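Local coordinates for protein HIAXHD3 (Humicola insolens, PDB 3ZXK) that is an exo-acting family 43 arabinofuranosidase that probably trims arabinoxylan side chains and served as the starting point for engineering endo-xylanase activity, at residues Gly122-Pro125 with Pro126-Asn130; His58-Pro61 with Arg62-Phe65. All coordinates share one frame; numbering follows the deposited sequence. Where two conformers were deposited one is given.

Contact 1: residues Gly122-Pro125 with Pro126-Asn130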
loop_
_atom_site.group_PDB
_atom_site.type_symbol
_atom_site.label_atom_id
_atom_site.label_comp_id
_atom_site.label_asym_id
_atom_site.label_seq_id
_atom_site.Cartn_x
_atom_site.Cartn_y
_atom_site.Cartn_z
ATOM N N GLY A 122 -16.985 11.761 -12.568
ATOM C CA GLY A 122 -15.895 10.875 -12.152
ATOM C C GLY A 122 -16.197 9.955 -10.985
ATOM O O GLY A 122 -15.352 9.177 -10.607
ATOM N N GLU A 123 -17.415 10.030 -10.446
ATOM C CA GLU A 123 -17.843 9.169 -9.345
ATOM C C GLU A 123 -18.080 7.736 -9.816
ATOM O O GLU A 123 -18.707 7.533 -10.846
ATOM C CB GLU A 123 -19.185 9.670 -8.786
ATOM C CG GLU A 123 -19.124 11.088 -8.269
ATOM C CD GLU A 123 -18.550 11.149 -6.881
ATOM O OE1 GLU A 123 -18.222 10.073 -6.334
ATOM O OE2 GLU A 123 -18.425 12.267 -6.344
ATOM N N VAL A 124 -17.587 6.758 -9.063
ATOM C CA VAL A 124 -17.921 5.366 -9.310
ATOM C C VAL A 124 -18.750 4.885 -8.111
ATOM O O VAL A 124 -18.281 4.969 -6.951
ATOM C CB VAL A 124 -16.653 4.503 -9.424
ATOM C CG1 VAL A 124 -16.998 3.034 -9.649
ATOM C CG2 VAL A 124 -15.728 5.022 -10.512
ATOM N N PRO A 125 -19.986 4.394 -8.350
ATOM C CA PRO A 125 -20.723 3.894 -7.183
ATOM C C PRO A 125 -19.978 2.726 -6.544
ATOM O O PRO A 125 -19.354 1.948 -7.272
ATOM C CB PRO A 125 -22.054 3.405 -7.781
ATOM C CG PRO A 125 -22.126 4.012 -9.154
ATOM C CD PRO A 125 -20.701 4.142 -9.614
ATOM N N PRO A 126 -20.001 2.606 -5.205
ATOM C CA PRO A 126 -19.251 1.553 -4.502
ATOM C C PRO A 126 -19.554 0.144 -5.040
ATOM O O PRO A 126 -18.652 -0.690 -5.161
ATOM C CB PRO A 126 -19.730 1.703 -3.050
ATOM C CG PRO A 126 -20.033 3.160 -2.929
ATOM C CD PRO A 126 -20.555 3.608 -4.272
ATOM N N SER A 127 -20.807 -0.103 -5.405
ATOM C CA SER A 127 -21.203 -1.415 -5.918
ATOM C C SER A 127 -20.706 -1.693 -7.344
ATOM O O SER A 127 -20.662 -2.844 -7.775
ATOM C CB SER A 127 -22.731 -1.576 -5.842
ATOM O OG SER A 127 -23.376 -0.591 -6.641
ATOM N N ALA A 128 -20.322 -0.658 -8.086
ATOM C CA ALA A 128 -19.933 -0.884 -9.486
ATOM C C ALA A 128 -18.535 -1.500 -9.674
ATOM O O ALA A 128 -18.298 -2.140 -10.687
ATOM C CB ALA A 128 -20.042 0.407 -10.302
ATOM N N TRP A 129 -17.616 -1.321 -8.724
ATOM C CA TRP A 129 -16.279 -1.883 -8.879
ATOM C C TRP A 129 -16.412 -3.381 -8.968
ATOM O O TRP A 129 -17.090 -4.007 -8.140
ATOM C CB TRP A 129 -15.412 -1.572 -7.668
ATOM C CG TRP A 129 -15.139 -0.121 -7.447
ATOM C CD1 TRP A 129 -15.633 0.685 -6.420
ATOM C CD2 TRP A 129 -14.250 0.737 -8.225
ATOM N NE1 TRP A 129 -15.118 1.950 -6.505
ATOM C CE2 TRP A 129 -14.298 2.057 -7.587
ATOM C CE3 TRP A 129 -13.498 0.573 -9.404
ATOM C CZ2 TRP A 129 -13.558 3.130 -8.072
ATOM C CZ3 TRP A 129 -12.759 1.665 -9.878
ATOM C CH2 TRP A 129 -12.801 2.914 -9.229
ATOM N N ASN A 130 -15.787 -3.968 -9.981
ATOM C CA ASN A 130 -15.829 -5.399 -10.172
ATOM C C ASN A 130 -14.628 -5.782 -10.998
ATOM O O ASN A 130 -14.687 -5.701 -12.212
ATOM C CB ASN A 130 -17.107 -5.789 -10.921
ATOM C CG ASN A 130 -17.263 -7.293 -11.106
ATOM O OD1 ASN A 130 -16.412 -8.080 -10.701
ATOM N ND2 ASN A 130 -18.360 -7.690 -11.747
HETATM O O HOH W 1 -15.982 4.571 -5.539
#
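In the loop that links strands 106-113 and 132-137 of the family 43 catalytic domain, Val-124 and Trp-129 meet across a tight turn. CG1 of Val-124 lies over one face of the indole, 3.8 Å from the centroid of the five-membered ring of Trp-129 and 20° off its normal, a geometry that defines a CH-pi contact. With CG1 anti to the backbone N (chi1 179°), CG2 of the same valine touches the six-membered ring, 3.8 Å from CH2 of Trp-129. A type I beta turn at 125-128 reverses the chain between the two residues: N of Ala-128 donates to O of Pro-125 over 2.9 Å. CB of Ala-128 then packs 3.9 Å from CD of Pro-125. One water bridges the two residues, donating to the carbonyl O of Val-124 (2.7 Å) and accepting from the indole NE1 of Trp-129 (2.9 Å). Replacing Trp-129 with a leucine removes the flat face and the N-H, and would probably leave Val-124 without its CH-pi partner and the water without its indole donor. Beyond the loop, Tyr-30 of strand 28-32 touches both Val-124 and Trp-129, while Phe-97 meets the indole ring at about 45°.

Contact 2: residues His58-Pro61 with Arg62-Phe65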
loop_
_atom_site.group_PDB
_atom_site.type_symbol
_atom_site.label_atom_id
_atom_site.label_comp_id
_atom_site.label_asym_id
_atom_site.label_seq_id
_atom_site.Cartn_x
_atom_site.Cartn_y
_atom_site.Cartn_z
ATOM N N HIS A 58 -9.689 -2.246 -4.605
ATOM C CA HIS A 58 -8.369 -2.782 -4.939
ATOM C C HIS A 58 -8.473 -3.388 -6.313
ATOM O O HIS A 58 -9.441 -4.087 -6.617
ATOM C CB HIS A 58 -7.956 -3.910 -4.009
ATOM C CG HIS A 58 -7.452 -3.472 -2.652
ATOM N ND1 HIS A 58 -8.272 -3.009 -1.674
ATOM C CD2 HIS A 58 -6.164 -3.458 -2.129
ATOM C CE1 HIS A 58 -7.546 -2.764 -0.558
ATOM N NE2 HIS A 58 -6.259 -3.020 -0.834
ATOM N N SER A 59 -7.470 -3.163 -7.155
ATOM C CA SER A 59 -7.529 -3.673 -8.556
ATOM C C SER A 59 -7.298 -5.183 -8.693
ATOM O O SER A 59 -7.677 -5.758 -9.703
ATOM C CB SER A 59 -6.498 -2.942 -9.419
ATOM O OG SER A 59 -6.838 -1.589 -9.535
ATOM N N VAL A 60 -6.651 -5.785 -7.687
ATOM C CA VAL A 60 -6.364 -7.228 -7.757
ATOM C C VAL A 60 -6.985 -7.911 -6.533
ATOM O O VAL A 60 -6.342 -8.081 -5.496
ATOM C CB VAL A 60 -4.847 -7.478 -7.907
ATOM C CG1 VAL A 60 -4.555 -8.966 -8.115
ATOM C CG2 VAL A 60 -4.280 -6.699 -9.083
ATOM N N PRO A 61 -8.257 -8.301 -6.634
ATOM C CA PRO A 61 -8.933 -8.815 -5.436
ATOM C C PRO A 61 -8.315 -10.075 -4.851
ATOM O O PRO A 61 -8.465 -10.296 -3.644
ATOM C CB PRO A 61 -10.377 -9.049 -5.903
ATOM C CG PRO A 61 -10.387 -8.893 -7.396
ATOM C CD PRO A 61 -9.216 -7.990 -7.716
ATOM N N ARG A 62 -7.673 -10.901 -5.669
ATOM C CA ARG A 62 -6.893 -12.034 -5.153
ATOM C C ARG A 62 -5.730 -12.160 -6.110
ATOM O O ARG A 62 -5.932 -12.080 -7.321
ATOM C CB ARG A 62 -7.714 -13.319 -5.136
ATOM C CG ARG A 62 -6.950 -14.534 -4.640
ATOM C CD ARG A 62 -7.884 -15.727 -4.508
ATOM N NE ARG A 62 -7.163 -16.913 -4.040
ATOM C CZ ARG A 62 -7.019 -17.246 -2.763
ATOM N NH1 ARG A 62 -7.585 -16.501 -1.806
ATOM N NH2 ARG A 62 -6.311 -18.329 -2.443
ATOM N N LEU A 63 -4.524 -12.350 -5.589
ATOM C CA LEU A 63 -3.322 -12.344 -6.418
ATOM C C LEU A 63 -3.340 -13.604 -7.260
ATOM O O LEU A 63 -3.473 -14.685 -6.734
ATOM C CB LEU A 63 -2.062 -12.275 -5.528
ATOM C CG LEU A 63 -2.098 -11.144 -4.467
ATOM C CD1 LEU A 63 -0.760 -11.048 -3.737
ATOM C CD2 LEU A 63 -2.423 -9.790 -5.091
ATOM N N ASN A 64 -3.199 -13.457 -8.575
ATOM C CA ASN A 64 -3.248 -14.578 -9.514
ATOM C C ASN A 64 -1.927 -14.819 -10.236
ATOM O O ASN A 64 -1.902 -15.260 -11.389
ATOM C CB ASN A 64 -4.372 -14.339 -10.533
ATOM C CG ASN A 64 -4.106 -13.140 -11.455
ATOM O OD1 ASN A 64 -3.660 -12.070 -11.013
ATOM N ND2 ASN A 64 -4.418 -13.312 -12.740
ATOM N N PHE A 65 -0.838 -14.581 -9.540
ATOM C CA PHE A 65 0.469 -14.544 -10.171
ATOM C C PHE A 65 1.261 -15.829 -10.001
ATOM O O PHE A 65 2.409 -15.916 -10.445
ATOM C CB PHE A 65 1.284 -13.381 -9.628
ATOM C CG PHE A 65 0.520 -12.091 -9.527
ATOM C CD1 PHE A 65 -0.142 -11.587 -10.644
ATOM C CD2 PHE A 65 0.476 -11.367 -8.333
ATOM C CE1 PHE A 65 -0.832 -10.378 -10.586
ATOM C CE2 PHE A 65 -0.217 -10.155 -8.273
ATOM C CZ PHE A 65 -0.895 -9.673 -9.386
#
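Val-60, the second residue of a classic beta bulge in which it and Ser-59 both face Gly-41 on the neighbouring strand 41-47, turns its side chain toward Leu-63 and Phe-65. The chain turns a corner at Ser-59 as it leaves strand 54-58 of the catalytic domain, and the ends of the Leu-63 and Phe-65 side chains reach back to Val-60. CG1 of Val-60 does the touching. Because it stands anti to the backbone N (chi1 -175°), beside the carbonyl carbon, this methyl is directed along the onward course of the chain. It comes within 3.8 Å of CD2 of Leu-63; the two side chains cross at about a right angle, and the touch is between CG1 and CD2. On the aromatic partner, CG1 of Val-60 approaches obliquely, 3.9 Å from CZ of Phe-65; the ring itself is set edge-to-face with Tyr-108.

The side chain of Arg-62 is fully extended from CG to NE, and its NH1 bonds to the carbonyl O of Pro-339, in the C-terminal concanavalin-like range. OD1 of Asn-64 accepts from NE1 of Trp-110; the same tryptophan packs on Val-60. The bend is not closed by a backbone bond across it: O of Val-60 and N of Arg-62 are 3.1 Å apart, but the angle is too poor for a hydrogen bond. Instead, the same methyl that meets leucine and phenylalanine also lies against the main chain, with CG1 of Val-60 3.5 Å from O of Arg-62.

In the fold
Along the chain, contact 2 (58-65) comes first and contact 1 (122-130) second, with their centres about 17 Å apart and their nearest atoms about 6 Å apart, without touching. Both lie in the family 43 catalytic domain, whose successive antiparallel sheets, mostly of four strands, are the blades of a five-bladed beta-propeller. Contact 2 leaves strand 54-58, the outermost strand of one sheet; contact 1 precedes strand 132-137, the outermost strand of the next. Each reaches across to the other's sheet: Trp-129 packs on Val-56 and Thr-57 of strand 54-58, whereas Val-60 and Phe-65 touch strands 96-103 and 106-113. Together they help join two adjacent blades.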